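Local coordinates for protein xylooligosaccharide oxidase (Myceliophthora thermophila, PDB 5L6G) that oxidises the C1 hydroxyl of xylooligosaccharides and related sugars to lactones, reducing molecular oxygen to hydrogen peroxide with a bicovalently bound FAD, at residues 243-249 with 361-365; 271-277 with 375-381. All blocks are in the same frame, centred on the assembly; numbering follows the deposited sequence.

Contact 1. Residues 243-249 with 361-365; sequences WTNSSNV and AEYWI. With NAG (2-acetamido-2-deoxy-beta-D-glucopyranose), chain F.
Trp243 meets Trp364 in an offset edge-to-face pair: the edge of Trp243 is turned toward the face of Trp364, with six-membered rings 5.7 Å apart at their centroids and planes at 76°. The closest atoms are Trp243 CE3 and Trp364 CH2, at 3.7 Å. Next to this pair, Val249 CG1 rests on Ala361 CB at 3.6 Å; CG1 lies anti to its backbone N (chi1 170°), which turns this branch toward Ala361. Ile365 instead packs against backbone, its CD1 3.7 Å from Trp243 O and its CG1 equally near Ser246 N. Further out, Asn245 caps helix 246-261, its OD1 accepting from Asn248 N at 3.0 Å, while its ND2 carries the N-linked NAG. Asn248 ND2 donates to NAG O6 at 2.8 Å (N-H...O 156°) and also hydrogen-bonds to Pro242 O. With an alanine at this position, the sugar's O6 and Pro242 O would probably both lose their amide donor, and the first GlcNAc would be held less firmly about its linkage. Trp253 and Trp432 extend the aromatic cluster around Trp364. Together they make a helix-helix packing that takes in the loop leading into an N-capped helix, apolar on its inner side and N-glycosylated at the cap residue.

Contact 2. Residues 271-277 with 375-381; sequences MRVLGNA and WYIIIDM. With XYP (beta-D-xylopyranose), chain H; XYS (alpha-D-xylopyranose), chain K.
Arg272 and Ile378 cross on the sugar-facing side of two antiparallel strands, where Ile378 CD1 sits 3.8 Å from Arg272 NH1, over one face of the guanidinium. Arg272 CG lies between its backbone N and carbonyl carbon (chi1 72°), and the chain then runs extended to NE, carrying the flat group to the xylose. NH1 donates to XYP O2 at 2.8 Å, with the sugar oxygen at the guanidinium edge. Asp380 lies alongside, pointing the same way; a water joins its OD1 to NH1, and Gln283 takes NE, which helps fix the group's rotation. Leu274 CD1 touches Ile378 CG1 at 3.8 Å and also the CB of Tyr376. On the opposite face, Val273 CB packs on Ile379 CD1 at 4.1 Å, and both side chains meet helix 246-261. Trp375, its CG turned back between N and carbonyl carbon (chi1 65°), turns one face to Asn276, whose CA stands 4.0 Å from the six-membered ring centroid, a CH-pi contact. Antiparallel backbone hydrogen bonds, such as Val273 N to Ile379 O at 2.8 Å, define the register. This is the centre of the eight-stranded antiparallel sheet, one face of which contributes Arg272, Tyr376 and Ile378 to the substrate pocket.

How the contacts relate
Contact 1 joins parts of two helices that pack on the sheet whose two central strands meet in contact 2; the centres are 14 Å apart. Trp364 joins them directly: its CH2 is 3.8 Å from Ile377 CG2, its NE1 lies 3.8 Å from Trp375 CH2, and its CZ2 comes 4.0 Å from Gly275 CA. In chain order helix 246-261 precedes strand 269-275, and helix 354-368 precedes strand 374-381, so two helix-strand units pair helix with helix and strand with strand. The sheet's other face holds the active site, where Arg272 lies about 6 Å from the FAD, side chain to cofactor. Contact 1 is more remote, the Trp243 side chain about 11 Å from that of Arg272.

Contact 1. Residues 243-249 with 361-365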
ATOM      1  N   TRP A 243     -26.619  -3.202   6.158  1.00 16.11           N
ATOM      2  CA  TRP A 243     -26.366  -1.774   6.072  1.00 16.37           C
ATOM      3  C   TRP A 243     -27.079  -1.171   4.856  1.00 17.02           C
ATOM      4  O   TRP A 243     -26.467  -0.677   3.921  1.00 17.03           O
ATOM      5  CB  TRP A 243     -24.863  -1.520   6.074  1.00 15.98           C
ATOM      6  CG  TRP A 243     -24.216  -1.698   7.435  1.00 15.77           C
ATOM      7  CD1 TRP A 243     -24.732  -2.345   8.532  1.00 16.19           C
ATOM      8  CD2 TRP A 243     -22.915  -1.255   7.813  1.00 15.65           C
ATOM      9  NE1 TRP A 243     -23.851  -2.292   9.567  1.00 16.19           N
ATOM     10  CE2 TRP A 243     -22.718  -1.640   9.153  1.00 15.72           C
ATOM     11  CE3 TRP A 243     -21.905  -0.545   7.151  1.00 15.12           C
ATOM     12  CZ2 TRP A 243     -21.542  -1.355   9.847  1.00 15.73           C
ATOM     13  CZ3 TRP A 243     -20.732  -0.255   7.844  1.00 15.15           C
ATOM     14  CH2 TRP A 243     -20.570  -0.660   9.183  1.00 15.25           C
ATOM     15  N   THR A 244     -28.399  -1.219   4.917  1.00 18.42           N
ATOM     16  CA  THR A 244     -29.264  -0.869   3.792  1.00 19.54           C
ATOM     17  C   THR A 244     -30.030   0.418   4.045  1.00 19.83           C
ATOM     18  O   THR A 244     -30.782   0.854   3.193  1.00 19.85           O
ATOM     19  CB  THR A 244     -30.302  -1.969   3.557  1.00 20.44           C
ATOM     20  OG1 THR A 244     -30.869  -2.342   4.821  1.00 21.15           O
ATOM     21  CG2 THR A 244     -29.646  -3.182   2.901  1.00 20.90           C
ATOM     22  N   ASN A 245     -29.881   1.003   5.228  1.00 19.82           N
ATOM     23  CA  ASN A 245     -30.316   2.374   5.432  1.00 20.43           C
ATOM     24  C   ASN A 245     -29.365   3.084   6.383  1.00 19.37           C
ATOM     25  O   ASN A 245     -28.511   2.449   7.016  1.00 18.68           O
ATOM     26  CB  ASN A 245     -31.760   2.451   5.909  1.00 22.30           C
ATOM     27  CG  ASN A 245     -31.992   1.724   7.205  1.00 24.62           C
ATOM     28  OD1 ASN A 245     -31.081   1.540   8.000  1.00 22.65           O
ATOM     29  ND2 ASN A 245     -33.256   1.313   7.429  1.00 28.51           N
ATOM     30  N   SER A 246     -29.491   4.402   6.452  1.00 18.80           N
ATOM     31  CA  SER A 246     -28.528   5.207   7.191  1.00 18.39           C
ATOM     32  C   SER A 246     -28.504   4.835   8.675  1.00 18.37           C
ATOM     33  O   SER A 246     -27.431   4.781   9.266  1.00 18.03           O
ATOM     34  CB  SER A 246     -28.796   6.709   7.012  1.00 18.56           C
ATOM     35  OG  SER A 246     -30.051   7.042   7.546  1.00 19.53           O
ATOM     36  N   SER A 247     -29.659   4.591   9.281  1.00 18.78           N
ATOM     37  CA  SER A 247     -29.677   4.307  10.714  1.00 18.97           C
ATOM     38  C   SER A 247     -28.942   2.993  11.023  1.00 18.19           C
ATOM     39  O   SER A 247     -28.226   2.909  12.023  1.00 17.97           O
ATOM     40  CB  SER A 247     -31.099   4.318  11.303  1.00 20.47           C
ATOM     41  OG  SER A 247     -31.903   3.321  10.722  1.00 21.78           O
ATOM     42  N   ASN A 248     -29.091   1.985  10.161  1.00 17.55           N
ATOM     43  CA  ASN A 248     -28.393   0.722  10.352  1.00 17.06           C
ATOM     44  C   ASN A 248     -26.901   0.884  10.246  1.00 15.89           C
ATOM     45  O   ASN A 248     -26.167   0.238  10.984  1.00 15.53           O
ATOM     46  CB  ASN A 248     -28.836  -0.329   9.346  1.00 17.58           C
ATOM     47  CG  ASN A 248     -30.178  -0.942   9.705  1.00 18.59           C
ATOM     48  OD1 ASN A 248     -30.840  -0.506  10.645  1.00 18.96           O
ATOM     49  ND2 ASN A 248     -30.558  -1.986   8.987  1.00 19.01           N
ATOM     50  N   VAL A 249     -26.446   1.742   9.332  1.00 15.07           N
ATOM     51  CA  VAL A 249     -25.011   1.957   9.174  1.00 14.30           C
ATOM     52  C   VAL A 249     -24.474   2.628  10.425  1.00 14.26           C
ATOM     53  O   VAL A 249     -23.423   2.255  10.958  1.00 14.24           O
ATOM     54  CB  VAL A 249     -24.687   2.855   7.947  1.00 13.91           C
ATOM     55  CG1 VAL A 249     -23.230   3.268   7.945  1.00 13.44           C
ATOM     56  CG2 VAL A 249     -25.047   2.138   6.642  1.00 14.06           C
ATOM     57  N   ALA A 361     -22.998   7.860   6.367  1.00 13.47           N
ATOM     58  CA  ALA A 361     -24.052   6.885   6.080  1.00 13.89           C
ATOM     59  C   ALA A 361     -25.051   7.412   5.063  1.00 14.31           C
ATOM     60  O   ALA A 361     -25.463   6.689   4.161  1.00 13.84           O
ATOM     61  CB  ALA A 361     -24.776   6.498   7.360  1.00 14.01           C
ATOM     62  N   GLU A 362     -25.452   8.672   5.223  1.00 15.15           N
ATOM     63  CA  GLU A 362     -26.402   9.278   4.302  1.00 16.25           C
ATOM     64  C   GLU A 362     -25.774   9.331   2.921  1.00 14.85           C
ATOM     65  O   GLU A 362     -26.410   9.046   1.933  1.00 14.43           O
ATOM     66  CB  GLU A 362     -26.843  10.676   4.767  1.00 18.44           C
ATOM     67  CG  GLU A 362     -27.759  10.607   5.984  1.00 21.07           C
ATOM     68  CD  GLU A 362     -28.305  11.955   6.438  1.00 24.34           C
ATOM     69  OE1 GLU A 362     -28.371  12.899   5.602  1.00 27.82           O
ATOM     70  OE2 GLU A 362     -28.692  12.052   7.625  1.00 25.92           O
ATOM     71  N   TYR A 363     -24.498   9.657   2.868  1.00 13.88           N
ATOM     72  CA  TYR A 363     -23.814   9.681   1.583  1.00 13.18           C
ATOM     73  C   TYR A 363     -23.810   8.280   0.948  1.00 13.14           C
ATOM     74  O   TYR A 363     -23.999   8.126  -0.254  1.00 12.63           O
ATOM     75  CB  TYR A 363     -22.392  10.179   1.755  1.00 12.56           C
ATOM     76  CG  TYR A 363     -21.826  10.679   0.458  1.00 12.11           C
ATOM     77  CD1 TYR A 363     -21.998  11.998   0.079  1.00 12.41           C
ATOM     78  CD2 TYR A 363     -21.143   9.822  -0.405  1.00 11.68           C
ATOM     79  CE1 TYR A 363     -21.487  12.472  -1.122  1.00 12.35           C
ATOM     80  CE2 TYR A 363     -20.627  10.282  -1.608  1.00 11.67           C
ATOM     81  CZ  TYR A 363     -20.805  11.615  -1.967  1.00 11.92           C
ATOM     82  OH  TYR A 363     -20.273  12.095  -3.149  1.00 12.04           O
ATOM     83  N   TRP A 364     -23.567   7.275   1.786  1.00 13.14           N
ATOM     84  CA  TRP A 364     -23.489   5.883   1.349  1.00 13.67           C
ATOM     85  C   TRP A 364     -24.801   5.479   0.717  1.00 14.23           C
ATOM     86  O   TRP A 364     -24.842   5.013  -0.423  1.00 14.46           O
ATOM     87  CB  TRP A 364     -23.195   4.995   2.560  1.00 13.77           C
ATOM     88  CG  TRP A 364     -22.821   3.561   2.294  1.00 14.44           C
ATOM     89  CD1 TRP A 364     -23.340   2.703   1.355  1.00 15.04           C
ATOM     90  CD2 TRP A 364     -21.903   2.796   3.060  1.00 14.52           C
ATOM     91  NE1 TRP A 364     -22.755   1.460   1.472  1.00 15.05           N
ATOM     92  CE2 TRP A 364     -21.880   1.488   2.518  1.00 14.77           C
ATOM     93  CE3 TRP A 364     -21.073   3.093   4.149  1.00 14.51           C
ATOM     94  CZ2 TRP A 364     -21.051   0.484   3.026  1.00 14.70           C
ATOM     95  CZ3 TRP A 364     -20.252   2.096   4.653  1.00 14.54           C
ATOM     96  CH2 TRP A 364     -20.257   0.800   4.092  1.00 14.54           C
ATOM     97  N   ILE A 365     -25.884   5.719   1.448  1.00 14.63           N
ATOM     98  CA  ILE A 365     -27.189   5.220   1.065  1.00 15.24           C
ATOM     99  C   ILE A 365     -27.791   6.038  -0.064  1.00 15.97           C
ATOM    100  O   ILE A 365     -28.319   5.483  -1.002  1.00 16.49           O
ATOM    101  CB  ILE A 365     -28.121   5.141   2.274  1.00 15.47           C
ATOM    102  CG1 ILE A 365     -27.536   4.191   3.315  1.00 15.26           C
ATOM    103  CG2 ILE A 365     -29.516   4.702   1.838  1.00 16.08           C
ATOM    104  CD1 ILE A 365     -27.269   2.784   2.810  1.00 15.27           C
TER
HETATM  105  C1  NAG F 507     -33.682   0.613   8.624  1.00 26.96           C
HETATM  106  C2  NAG F 507     -34.970   1.209   9.212  1.00 30.71           C
HETATM  107  C3  NAG F 507     -35.450   0.416  10.413  1.00 32.84           C
HETATM  108  C4  NAG F 507     -35.542  -1.055  10.058  1.00 33.07           C
HETATM  109  C5  NAG F 507     -34.188  -1.525   9.519  1.00 32.19           C
HETATM  110  C6  NAG F 507     -34.236  -2.975   9.081  1.00 32.84           C
HETATM  111  C7  NAG F 507     -35.229   3.631   8.983  1.00 34.12           C
HETATM  112  C8  NAG F 507     -35.012   4.969   9.623  1.00 34.46           C
HETATM  113  N2  NAG F 507     -34.819   2.571   9.682  1.00 31.72           N
HETATM  114  O3  NAG F 507     -36.694   0.947  10.813  1.00 34.58           O
HETATM  115  O4  NAG F 507     -35.874  -1.764  11.224  1.00 36.40           O
HETATM  116  O5  NAG F 507     -33.846  -0.767   8.375  1.00 29.69           O
HETATM  117  O6  NAG F 507     -32.926  -3.425   8.841  1.00 35.26           O
HETATM  118  O7  NAG F 507     -35.755   3.560   7.870  1.00 36.11           O

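Contact 2. Residues 271-277 with 375-381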
ATOM      1  N   MET A 271      -9.373  -8.124  10.146  1.00 12.66           N
ATOM      2  CA  MET A 271     -10.743  -7.941   9.646  1.00 12.54           C
ATOM      3  C   MET A 271     -10.947  -6.568   9.025  1.00 12.06           C
ATOM      4  O   MET A 271     -10.250  -5.634   9.362  1.00 11.72           O
ATOM      5  CB  MET A 271     -11.745  -8.150  10.759  1.00 13.17           C
ATOM      6  CG  MET A 271     -13.172  -8.379  10.307  1.00 13.56           C
ATOM      7  SD  MET A 271     -14.236  -9.033  11.598  1.00 14.35           S
ATOM      8  CE  MET A 271     -13.883  -7.907  12.961  1.00 14.29           C
ATOM      9  N   ARG A 272     -11.902  -6.497   8.104  1.00 11.73           N
ATOM     10  CA  ARG A 272     -12.314  -5.267   7.468  1.00 11.65           C
ATOM     11  C   ARG A 272     -13.797  -5.343   7.095  1.00 11.60           C
ATOM     12  O   ARG A 272     -14.370  -6.424   6.994  1.00 12.23           O
ATOM     13  CB  ARG A 272     -11.516  -5.071   6.197  1.00 11.59           C
ATOM     14  CG  ARG A 272     -11.920  -6.030   5.075  1.00 12.09           C
ATOM     15  CD  ARG A 272     -10.858  -6.027   3.971  1.00 12.28           C
ATOM     16  NE  ARG A 272     -11.224  -6.871   2.852  1.00 12.85           N
ATOM     17  CZ  ARG A 272     -10.447  -7.104   1.804  1.00 13.24           C
ATOM     18  NH1 ARG A 272      -9.238  -6.571   1.738  1.00 13.07           N
ATOM     19  NH2 ARG A 272     -10.873  -7.893   0.833  1.00 14.12           N
ATOM     20  N   VAL A 273     -14.402  -4.189   6.908  1.00 11.40           N
ATOM     21  CA  VAL A 273     -15.679  -4.088   6.229  1.00 11.51           C
ATOM     22  C   VAL A 273     -15.388  -3.876   4.758  1.00 11.59           C
ATOM     23  O   VAL A 273     -14.621  -2.998   4.420  1.00 11.09           O
ATOM     24  CB  VAL A 273     -16.496  -2.882   6.735  1.00 11.37           C
ATOM     25  CG1 VAL A 273     -17.777  -2.736   5.932  1.00 11.53           C
ATOM     26  CG2 VAL A 273     -16.812  -3.031   8.217  1.00 11.65           C
ATOM     27  N   LEU A 274     -15.993  -4.695   3.905  1.00 12.46           N
ATOM     28  CA  LEU A 274     -16.072  -4.424   2.475  1.00 12.67           C
ATOM     29  C   LEU A 274     -17.506  -4.063   2.176  1.00 12.49           C
ATOM     30  O   LEU A 274     -18.404  -4.808   2.512  1.00 12.74           O
ATOM     31  CB  LEU A 274     -15.711  -5.661   1.656  1.00 13.56           C
ATOM     32  CG  LEU A 274     -15.929  -5.550   0.140  1.00 14.18           C
ATOM     33  CD1 LEU A 274     -15.056  -4.441  -0.444  1.00 14.04           C
ATOM     34  CD2 LEU A 274     -15.640  -6.860  -0.554  1.00 14.97           C
ATOM     35  N   GLY A 275     -17.707  -2.904   1.562  1.00 11.90           N
ATOM     36  CA  GLY A 275     -19.024  -2.450   1.175  1.00 11.96           C
ATOM     37  C   GLY A 275     -19.030  -2.144  -0.298  1.00 11.74           C
ATOM     38  O   GLY A 275     -18.056  -1.619  -0.831  1.00 11.53           O
ATOM     39  N   ASN A 276     -20.112  -2.524  -0.966  1.00 11.83           N
ATOM     40  CA  ASN A 276     -20.410  -2.015  -2.306  1.00 11.71           C
ATOM     41  C   ASN A 276     -21.903  -1.758  -2.363  1.00 12.00           C
ATOM     42  O   ASN A 276     -22.583  -1.910  -1.351  1.00 11.94           O
ATOM     43  CB  ASN A 276     -19.921  -2.986  -3.395  1.00 11.79           C
ATOM     44  CG  ASN A 276     -20.535  -4.362  -3.295  1.00 12.20           C
ATOM     45  OD1 ASN A 276     -21.750  -4.518  -3.283  1.00 12.32           O
ATOM     46  ND2 ASN A 276     -19.680  -5.389  -3.233  1.00 12.10           N
ATOM     47  N   ALA A 277     -22.429  -1.377  -3.523  1.00 12.28           N
ATOM     48  CA  ALA A 277     -23.838  -1.011  -3.617  1.00 12.73           C
ATOM     49  C   ALA A 277     -24.790  -2.161  -3.311  1.00 13.35           C
ATOM     50  O   ALA A 277     -25.993  -1.908  -3.058  1.00 13.69           O
ATOM     51  CB  ALA A 277     -24.168  -0.470  -4.999  1.00 13.04           C
ATOM     52  N   TRP A 375     -18.145   0.555  -7.629  1.00 13.34           N
ATOM     53  CA  TRP A 375     -17.391   1.137  -6.559  1.00 12.73           C
ATOM     54  C   TRP A 375     -17.370   0.195  -5.348  1.00 13.15           C
ATOM     55  O   TRP A 375     -18.211  -0.692  -5.233  1.00 13.63           O
ATOM     56  CB  TRP A 375     -17.959   2.497  -6.185  1.00 12.36           C
ATOM     57  CG  TRP A 375     -19.336   2.418  -5.628  1.00 12.33           C
ATOM     58  CD1 TRP A 375     -20.500   2.531  -6.316  1.00 12.72           C
ATOM     59  CD2 TRP A 375     -19.692   2.170  -4.270  1.00 12.11           C
ATOM     60  NE1 TRP A 375     -21.562   2.379  -5.476  1.00 12.76           N
ATOM     61  CE2 TRP A 375     -21.090   2.155  -4.207  1.00 12.32           C
ATOM     62  CE3 TRP A 375     -18.958   1.961  -3.092  1.00 11.61           C
ATOM     63  CZ2 TRP A 375     -21.780   1.953  -3.012  1.00 12.26           C
ATOM     64  CZ3 TRP A 375     -19.622   1.755  -1.931  1.00 11.55           C
ATOM     65  CH2 TRP A 375     -21.023   1.759  -1.884  1.00 11.92           C
ATOM     66  N   TYR A 376     -16.367   0.358  -4.493  1.00 13.26           N
ATOM     67  CA  TYR A 376     -16.384  -0.282  -3.174  1.00 13.78           C
ATOM     68  C   TYR A 376     -15.720   0.613  -2.156  1.00 13.22           C
ATOM     69  O   TYR A 376     -14.993   1.552  -2.512  1.00 13.07           O
ATOM     70  CB  TYR A 376     -15.735  -1.680  -3.173  1.00 14.24           C
ATOM     71  CG  TYR A 376     -14.243  -1.752  -3.478  1.00 14.53           C
ATOM     72  CD1 TYR A 376     -13.290  -1.437  -2.497  1.00 14.83           C
ATOM     73  CD2 TYR A 376     -13.784  -2.186  -4.719  1.00 15.17           C
ATOM     74  CE1 TYR A 376     -11.925  -1.523  -2.761  1.00 15.09           C
ATOM     75  CE2 TYR A 376     -12.410  -2.283  -4.980  1.00 15.60           C
ATOM     76  CZ  TYR A 376     -11.498  -1.938  -3.991  1.00 15.31           C
ATOM     77  OH  TYR A 376     -10.134  -2.007  -4.222  1.00 16.80           O
ATOM     78  N   ILE A 377     -16.007   0.329  -0.890  1.00 12.96           N
ATOM     79  CA  ILE A 377     -15.314   0.935   0.228  1.00 12.61           C
ATOM     80  C   ILE A 377     -14.783  -0.188   1.132  1.00 12.55           C
ATOM     81  O   ILE A 377     -15.485  -1.163   1.424  1.00 12.81           O
ATOM     82  CB  ILE A 377     -16.213   1.914   1.023  1.00 12.79           C
ATOM     83  CG1 ILE A 377     -15.426   2.573   2.156  1.00 12.80           C
ATOM     84  CG2 ILE A 377     -17.441   1.229   1.593  1.00 13.19           C
ATOM     85  CD1 ILE A 377     -16.177   3.717   2.809  1.00 13.10           C
ATOM     86  N   ILE A 378     -13.534  -0.053   1.547  1.00 12.04           N
ATOM     87  CA  ILE A 378     -12.984  -0.952   2.543  1.00 12.10           C
ATOM     88  C   ILE A 378     -12.722  -0.128   3.796  1.00 11.79           C
ATOM     89  O   ILE A 378     -12.171   0.955   3.715  1.00 11.41           O
ATOM     90  CB  ILE A 378     -11.709  -1.627   2.048  1.00 12.40           C
ATOM     91  CG1 ILE A 378     -12.057  -2.693   1.015  1.00 13.08           C
ATOM     92  CG2 ILE A 378     -10.931  -2.230   3.209  1.00 12.39           C
ATOM     93  CD1 ILE A 378     -10.842  -3.392   0.434  1.00 13.55           C
ATOM     94  N   ILE A 379     -13.167  -0.621   4.945  1.00 11.46           N
ATOM     95  CA  ILE A 379     -12.843  -0.012   6.213  1.00 11.47           C
ATOM     96  C   ILE A 379     -12.082  -1.077   6.974  1.00 11.47           C
ATOM     97  O   ILE A 379     -12.667  -2.059   7.438  1.00 11.42           O
ATOM     98  CB  ILE A 379     -14.101   0.417   7.024  1.00 11.93           C
ATOM     99  CG1 ILE A 379     -15.025   1.290   6.177  1.00 12.10           C
ATOM    100  CG2 ILE A 379     -13.692   1.178   8.285  1.00 12.05           C
ATOM    101  CD1 ILE A 379     -16.473   1.186   6.567  1.00 12.94           C
ATOM    102  N   ASP A 380     -10.776  -0.891   7.104  1.00 11.37           N
ATOM    103  CA  ASP A 380      -9.953  -1.887   7.774  1.00 11.49           C
ATOM    104  C   ASP A 380     -10.048  -1.695   9.268  1.00 11.53           C
ATOM    105  O   ASP A 380     -10.000  -0.561   9.744  1.00 11.26           O
ATOM    106  CB  ASP A 380      -8.491  -1.745   7.354  1.00 11.58           C
ATOM    107  CG  ASP A 380      -8.246  -2.223   5.953  1.00 11.79           C
ATOM    108  OD1 ASP A 380      -8.629  -3.353   5.629  1.00 12.19           O
ATOM    109  OD2 ASP A 380      -7.622  -1.496   5.184  1.00 12.71           O
ATOM    110  N   MET A 381     -10.178  -2.799  10.009  1.00 11.69           N
ATOM    111  CA  MET A 381     -10.024  -2.752  11.454  1.00 11.94           C
ATOM    112  C   MET A 381      -8.527  -2.621  11.739  1.00 11.95           C
ATOM    113  O   MET A 381      -7.798  -3.588  11.793  1.00 12.11           O
ATOM    114  CB  MET A 381     -10.627  -4.009  12.130  1.00 12.54           C
ATOM    115  CG  MET A 381     -12.086  -4.242  11.800  1.00 12.77           C
ATOM    116  SD  MET A 381     -13.272  -2.956  12.279  1.00 13.33           S
ATOM    117  CE  MET A 381     -13.410  -2.036  10.754  1.00 12.51           C
TER
HETATM  118  O1  XYP H 509      -6.905  -3.012   0.081  1.00 35.63           O
HETATM  119  C1  XYP H 509      -6.846  -3.745  -1.140  1.00 32.88           C
HETATM  120  C2  XYP H 509      -7.769  -4.959  -1.040  1.00 32.75           C
HETATM  121  C3  XYP H 509      -7.900  -5.664  -2.383  1.00 33.05           C
HETATM  122  C4  XYP H 509      -8.297  -4.665  -3.466  1.00 32.92           C
HETATM  123  C5  XYP H 509      -7.339  -3.467  -3.482  1.00 32.40           C
HETATM  124  O2  XYP H 509      -7.212  -5.853  -0.076  1.00 27.57           O
HETATM  125  O3  XYP H 509      -8.813  -6.771  -2.289  1.00 34.47           O
HETATM  126  O4  XYP H 509      -8.224  -5.286  -4.755  1.00 31.47           O
HETATM  127  O5  XYP H 509      -7.220  -2.872  -2.194  1.00 34.32           O
HETATM  128  C1  XYS K 512     -28.427  -1.069  -5.300  1.00 25.95           C
HETATM  129  C2  XYS K 512     -28.408   0.210  -4.472  1.00 25.60           C
HETATM  130  C3  XYS K 512     -29.720   0.980  -4.625  1.00 24.73           C
HETATM  131  C4  XYS K 512     -29.891   1.263  -6.113  1.00 24.46           C
HETATM  132  C5  XYS K 512     -30.002  -0.067  -6.835  1.00 25.25           C
HETATM  133  O1  XYS K 512     -29.364  -1.957  -4.709  1.00 25.45           O
HETATM  134  O2  XYS K 512     -28.175  -0.110  -3.104  1.00 26.79           O
HETATM  135  O3  XYS K 512     -29.710   2.191  -3.849  1.00 22.92           O
HETATM  136  O4  XYS K 512     -31.050   2.054  -6.361  1.00 24.32           O
HETATM  137  O5  XYS K 512     -28.788  -0.813  -6.671  1.00 25.55           O
HETATM  138  O   HOH W   1      -7.400  -6.199  10.810  1.00 11.33           O
HETATM  139  O   HOH W   2      -7.891  -5.040   3.795  1.00 18.41           O
HETATM  140  O   HOH W   3     -20.988  -0.976  -5.975  1.00 11.06           O